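Local coordinates for methionine gamma-lyase (Trichomonas vaginalis, PDB 1E5E), which belongs to the Cys/Met metabolism family of PLP-dependent enzymes, which are built on the aminotransferase-type fold, at residues Ala183-Cys188 with Val203-Thr208; Thr208-Gly213 with Val337-Cys342. One frame throughout, in Å; residues are numbered along the deposited sequence.

Contact 1 of 2, residues Ala183-Cys188 with Val203-Thr208; sequences ADNTFC and VVHSAT. With PPJ (N-(hydroxy{3-hydroxy-2-methyl-5-[(phosphonooxy)methyl]pyridin-4-yl}methyl)norvaline), chain C.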
# COMPACT_ATOMS: atom_id res chain seq x y z
N ALA A 183 -4.39 -31.44 -7.44
CA ALA A 183 -3.38 -31.10 -8.46
C ALA A 183 -2.79 -29.72 -8.18
O ALA A 183 -3.61 -28.85 -7.85
CB ALA A 183 -4.05 -31.12 -9.82
N ASP A 184 -1.47 -29.55 -8.21
CA ASP A 184 -0.89 -28.20 -8.05
C ASP A 184 -0.74 -27.63 -9.45
O ASP A 184 0.08 -28.07 -10.27
CB ASP A 184 0.39 -28.23 -7.23
CG ASP A 184 1.10 -26.89 -7.12
OD1 ASP A 184 0.79 -25.96 -7.88
OD2 ASP A 184 2.05 -26.80 -6.31
N ASN A 185 -1.60 -26.68 -9.80
CA ASN A 185 -1.76 -26.11 -11.13
C ASN A 185 -1.03 -24.80 -11.33
O ASN A 185 -1.35 -24.07 -12.27
CB ASN A 185 -3.28 -25.92 -11.40
CG ASN A 185 -3.63 -25.76 -12.87
OD1 ASN A 185 -2.97 -26.38 -13.72
ND2 ASN A 185 -4.61 -24.92 -13.22
N THR A 186 -0.03 -24.54 -10.49
CA THR A 186 0.75 -23.32 -10.54
C THR A 186 1.43 -23.07 -11.88
O THR A 186 1.31 -21.98 -12.41
CB THR A 186 1.89 -23.40 -9.49
OG1 THR A 186 1.35 -23.55 -8.18
CG2 THR A 186 2.76 -22.15 -9.53
N PHE A 187 2.14 -24.05 -12.41
CA PHE A 187 2.86 -23.91 -13.68
C PHE A 187 1.91 -23.64 -14.82
O PHE A 187 2.32 -22.90 -15.71
CB PHE A 187 3.72 -25.13 -14.02
CG PHE A 187 5.06 -25.11 -13.35
CD1 PHE A 187 5.28 -24.38 -12.19
CD2 PHE A 187 6.08 -25.90 -13.84
CE1 PHE A 187 6.52 -24.36 -11.58
CE2 PHE A 187 7.34 -25.89 -13.24
CZ PHE A 187 7.56 -25.11 -12.12
N CYS A 188 0.67 -24.13 -14.77
CA CYS A 188 -0.22 -23.81 -15.89
C CYS A 188 -1.02 -22.53 -15.74
O CYS A 188 -1.19 -21.77 -16.73
CB CYS A 188 -1.22 -24.95 -16.03
SG CYS A 188 -0.60 -26.52 -16.66
N VAL A 203 -7.67 -28.13 -6.45
CA VAL A 203 -6.61 -27.52 -7.24
C VAL A 203 -5.94 -26.46 -6.39
O VAL A 203 -6.62 -25.61 -5.78
CB VAL A 203 -7.16 -26.86 -8.54
CG1 VAL A 203 -6.03 -26.15 -9.31
CG2 VAL A 203 -7.86 -27.89 -9.43
N VAL A 204 -4.62 -26.53 -6.24
CA VAL A 204 -3.92 -25.49 -5.46
C VAL A 204 -2.99 -24.71 -6.39
O VAL A 204 -2.66 -25.20 -7.49
CB VAL A 204 -3.13 -26.11 -4.31
CG1 VAL A 204 -4.05 -26.83 -3.32
CG2 VAL A 204 -2.10 -27.15 -4.81
N HIS A 205 -2.60 -23.51 -5.96
CA HIS A 205 -1.67 -22.66 -6.65
C HIS A 205 -0.80 -21.85 -5.67
O HIS A 205 -1.28 -21.38 -4.65
CB HIS A 205 -2.31 -21.52 -7.46
CG HIS A 205 -3.17 -21.92 -8.62
ND1 HIS A 205 -2.65 -22.06 -9.90
CD2 HIS A 205 -4.47 -22.23 -8.71
CE1 HIS A 205 -3.63 -22.42 -10.71
NE2 HIS A 205 -4.74 -22.55 -10.01
N SER A 206 0.40 -21.59 -6.13
CA SER A 206 1.27 -20.59 -5.56
C SER A 206 0.87 -19.39 -6.45
O SER A 206 1.28 -19.27 -7.60
CB SER A 206 2.75 -20.83 -5.74
OG SER A 206 3.49 -19.64 -5.38
N ALA A 207 0.03 -18.50 -5.90
CA ALA A 207 -0.42 -17.33 -6.65
C ALA A 207 0.73 -16.32 -6.76
O ALA A 207 0.79 -15.48 -7.66
CB ALA A 207 -1.65 -16.69 -5.98
N THR A 208 1.84 -16.59 -6.06
CA THR A 208 3.08 -15.88 -6.16
C THR A 208 3.65 -15.90 -7.58
O THR A 208 4.49 -15.05 -7.95
CB THR A 208 4.15 -16.57 -5.28
OG1 THR A 208 3.58 -16.81 -3.99
CG2 THR A 208 5.47 -15.80 -5.22
N1 PPJ C . 3.83 -24.99 -5.68
C2 PPJ C . 4.66 -24.83 -6.73
C6 PPJ C . 4.12 -24.42 -4.47
C2A PPJ C . 4.71 -25.67 -7.85
C3 PPJ C . 5.72 -23.92 -6.55
O3 PPJ C . 6.59 -23.89 -7.52
C4 PPJ C . 5.90 -23.18 -5.37
C4A PPJ C . 7.01 -22.29 -5.30
C5 PPJ C . 5.12 -23.47 -4.25
N PPJ C . 8.14 -22.44 -6.02
C5A PPJ C . 5.09 -22.67 -3.06
OP4 PPJ C . 4.47 -21.56 -3.31
P PPJ C . 4.97 -20.36 -2.38
OP1 PPJ C . 4.02 -19.14 -2.77
OP2 PPJ C . 6.46 -20.06 -2.69
OP3 PPJ C . 4.80 -20.70 -0.84
CA PPJ C . 9.18 -21.56 -6.04
CB PPJ C . 9.72 -20.97 -4.80
C PPJ C . 10.22 -21.93 -6.94
CG PPJ C . 10.45 -21.77 -3.79
CD PPJ C . 11.88 -21.54 -3.94
O PPJ C . 10.11 -23.05 -7.55
OXT PPJ C . 10.99 -21.03 -7.49
O HOH W 1 -0.98 -20.57 -11.51

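Contact 2 of 2, residues Thr208-Gly213 with Val337-Cys342; sequences TKYING and VSLGGC. With PPJ (N-(hydroxy{3-hydroxy-2-methyl-5-[(phosphonooxy)methyl]pyridin-4-yl}methyl)norvaline), chain C.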
# COMPACT_ATOMS: atom_id res chain seq x y z
N THR A 208 1.84 -16.59 -6.06
CA THR A 208 3.08 -15.88 -6.16
C THR A 208 3.65 -15.90 -7.58
O THR A 208 4.49 -15.05 -7.95
CB THR A 208 4.15 -16.57 -5.28
OG1 THR A 208 3.58 -16.81 -3.99
CG2 THR A 208 5.47 -15.80 -5.22
N LYS A 209 3.25 -16.88 -8.38
CA LYS A 209 3.80 -17.03 -9.72
C LYS A 209 2.94 -16.35 -10.75
O LYS A 209 2.81 -15.12 -10.64
CB LYS A 209 4.04 -18.52 -10.02
CG LYS A 209 4.62 -19.31 -8.85
CD LYS A 209 5.80 -18.62 -8.24
CE LYS A 209 6.59 -19.46 -7.25
NZ LYS A 209 7.48 -18.56 -6.45
N TYR A 210 2.45 -17.05 -11.78
CA TYR A 210 1.76 -16.43 -12.89
C TYR A 210 0.52 -15.61 -12.54
O TYR A 210 0.29 -14.57 -13.14
CB TYR A 210 1.30 -17.52 -13.90
CG TYR A 210 2.49 -18.11 -14.63
CD1 TYR A 210 3.11 -17.46 -15.68
CD2 TYR A 210 3.00 -19.34 -14.25
CE1 TYR A 210 4.20 -18.02 -16.32
CE2 TYR A 210 4.10 -19.92 -14.89
CZ TYR A 210 4.69 -19.25 -15.93
OH TYR A 210 5.79 -19.82 -16.57
N ILE A 211 -0.34 -16.08 -11.66
CA ILE A 211 -1.61 -15.44 -11.34
C ILE A 211 -1.39 -13.97 -10.91
O ILE A 211 -1.90 -13.07 -11.60
CB ILE A 211 -2.43 -16.27 -10.33
CG1 ILE A 211 -2.92 -17.60 -10.97
CG2 ILE A 211 -3.65 -15.46 -9.86
CD1 ILE A 211 -3.49 -18.64 -10.02
N ASN A 212 -0.56 -13.70 -9.93
CA ASN A 212 -0.18 -12.34 -9.58
C ASN A 212 0.67 -11.80 -10.72
O ASN A 212 0.40 -10.71 -11.19
CB ASN A 212 0.59 -12.28 -8.27
CG ASN A 212 0.96 -10.83 -7.97
OD1 ASN A 212 0.01 -10.04 -7.88
ND2 ASN A 212 2.26 -10.56 -7.90
N GLY A 213 1.65 -12.59 -11.15
CA GLY A 213 2.50 -12.31 -12.28
C GLY A 213 3.48 -11.17 -12.26
O GLY A 213 4.08 -10.84 -13.29
N VAL A 337 15.23 -17.35 -7.73
CA VAL A 337 14.23 -18.41 -7.78
C VAL A 337 12.87 -17.72 -8.00
O VAL A 337 12.81 -16.50 -8.18
CB VAL A 337 14.26 -19.30 -6.54
CG1 VAL A 337 15.66 -19.91 -6.38
CG2 VAL A 337 13.93 -18.49 -5.27
N SER A 338 11.78 -18.48 -7.96
CA SER A 338 10.47 -18.02 -8.31
C SER A 338 10.28 -18.13 -9.83
O SER A 338 11.22 -18.51 -10.53
CB SER A 338 10.11 -16.57 -7.86
OG SER A 338 8.68 -16.58 -7.74
N LEU A 339 9.13 -17.70 -10.33
CA LEU A 339 8.82 -17.85 -11.74
C LEU A 339 7.50 -17.16 -12.02
O LEU A 339 6.85 -16.70 -11.08
CB LEU A 339 8.64 -19.39 -12.04
CG LEU A 339 7.61 -20.15 -11.19
CD1 LEU A 339 6.41 -20.69 -11.99
CD2 LEU A 339 8.25 -21.33 -10.46
N GLY A 340 7.05 -17.15 -13.28
CA GLY A 340 5.75 -16.61 -13.61
C GLY A 340 5.72 -15.08 -13.65
O GLY A 340 4.58 -14.58 -13.74
N GLY A 341 6.86 -14.37 -13.57
CA GLY A 341 6.73 -12.92 -13.62
C GLY A 341 6.83 -12.41 -15.05
O GLY A 341 7.02 -13.17 -16.00
N CYS A 342 6.66 -11.09 -15.20
CA CYS A 342 6.79 -10.43 -16.48
C CYS A 342 8.24 -10.48 -16.96
O CYS A 342 8.54 -10.45 -18.16
CB CYS A 342 6.35 -8.95 -16.37
SG CYS A 342 4.57 -8.82 -16.08
N1 PPJ C . 3.83 -24.99 -5.68
C2 PPJ C . 4.66 -24.83 -6.73
C6 PPJ C . 4.12 -24.42 -4.47
C2A PPJ C . 4.71 -25.67 -7.85
C3 PPJ C . 5.72 -23.92 -6.55
O3 PPJ C . 6.59 -23.89 -7.52
C4 PPJ C . 5.90 -23.18 -5.37
C4A PPJ C . 7.01 -22.29 -5.30
C5 PPJ C . 5.12 -23.47 -4.25
N PPJ C . 8.14 -22.44 -6.02
C5A PPJ C . 5.09 -22.67 -3.06
OP4 PPJ C . 4.47 -21.56 -3.31
P PPJ C . 4.97 -20.36 -2.38
OP1 PPJ C . 4.02 -19.14 -2.77
OP2 PPJ C . 6.46 -20.06 -2.69
OP3 PPJ C . 4.80 -20.70 -0.84
CA PPJ C . 9.18 -21.56 -6.04
CB PPJ C . 9.72 -20.97 -4.80
C PPJ C . 10.22 -21.93 -6.94
CG PPJ C . 10.45 -21.77 -3.79
CD PPJ C . 11.88 -21.54 -3.94
O PPJ C . 10.11 -23.05 -7.55
OXT PPJ C . 10.99 -21.03 -7.49
O HOH W 2 7.22 -14.43 -8.05

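Contact 1 of 2, residues Ala183-Cys188 with Val203-Thr208
T186 OG1 is gripped from both segments: it accepts S206 N at 3.0 Å in a nearly straight bond (166°) and donates to D184 OD1 over a very short, and so doubtful, modelled distance. The chi1 of T186, -60°, sets the hydroxyl beside the backbone N, and T186 N also donates to D184 OD1, 3.1 Å away, closing an Asx turn. Threonine suits this place because one small hydroxyl can both accept and donate. With OD1 held by the turn, the other carboxylate oxygen reaches the ligand, D184 OD2 lying 2.6 Å from N1 of PPJ, consistent with the aspartate facing the pyridine nitrogen in fold type I PLP enzymes. The hydroxyls of S206 and T208 both donate to OP1 of PPJ, so the strand end and the loop leaving it serve its phosphate. Before the turn the strands pair in parallel: V204 N donates to A183 O, and N185 N donates to V204 O at 2.9 Å. N185 and H205 run side by side, CB of N185 3.6 Å from CE1 of H205, and N185 ND2 and H205 NE2 both bond E75. Strand 180-184 lies between 148-154 and 202-206, whose other neighbour is the antiparallel 220-224; I90 and T93 of helix 86-97 cover the face carrying D184 and V204.

Contact 2 of 2, residues Thr208-Gly213 with Val337-Cys342
This is a buried loop-to-loop contact, in which the loop after strand 202-206 meets the one joining strands 334-335 and 345-347, so that the two sheets of the chain are bridged beside the ligand. Its centre is Y210 with G340: the glycine CA sits over the ring face, 3.4 Å from the centroid and 13° off the ring normal, in a CH-pi contact. With no side chain, G340 fits against the backbone of K209 and Y210 while its CA rests on the ring, and its positive phi also suits glycine. Y210 CA in turn approaches G340 O at 3.5 Å. L339 crosses both K209 and Y210 at about a right angle, its CD1 touching K209 CB and Y210 CE2, each at 3.8 Å. In one of its two modelled conformers K209 bends at chi2 (-49°) and sends NZ to S338 OG, 2.7 Å away in a hydrogen bond, while Y56 of the second subunit also bonds NZ. A water links S338 OG to T208 O. At the far end of the ring, Y210 OH bonds S310. S338 also gives its backbone N to OXT of PPJ at 2.7 Å. The firm polar link between the loops thus falls beside the ligand, while the rest relies largely on close backbone fit.

In the fold
Both contacts are buried, but contact 1 lies almost at the centre of the chain and contact 2 about 10 Å from it; their own centres are 11 Å apart. T208 belongs to both, since the chain leaving strand 202-206 passes straight into the loop of contact 2, and a probable hydrogen bond from N212 N to A207 O ties the turn together. Contact 1 joins neighbours within one sheet by regular backbone pairing and serves the ring nitrogen and phosphate of PPJ. Contact 2 joins loops distant in sequence, with a lysine-serine hydrogen bond, glycines and weak C-H contacts in place of strand pairing, and reaches the carboxylate. T186 packing on K209, and H205 on I211, add direct contact between the two.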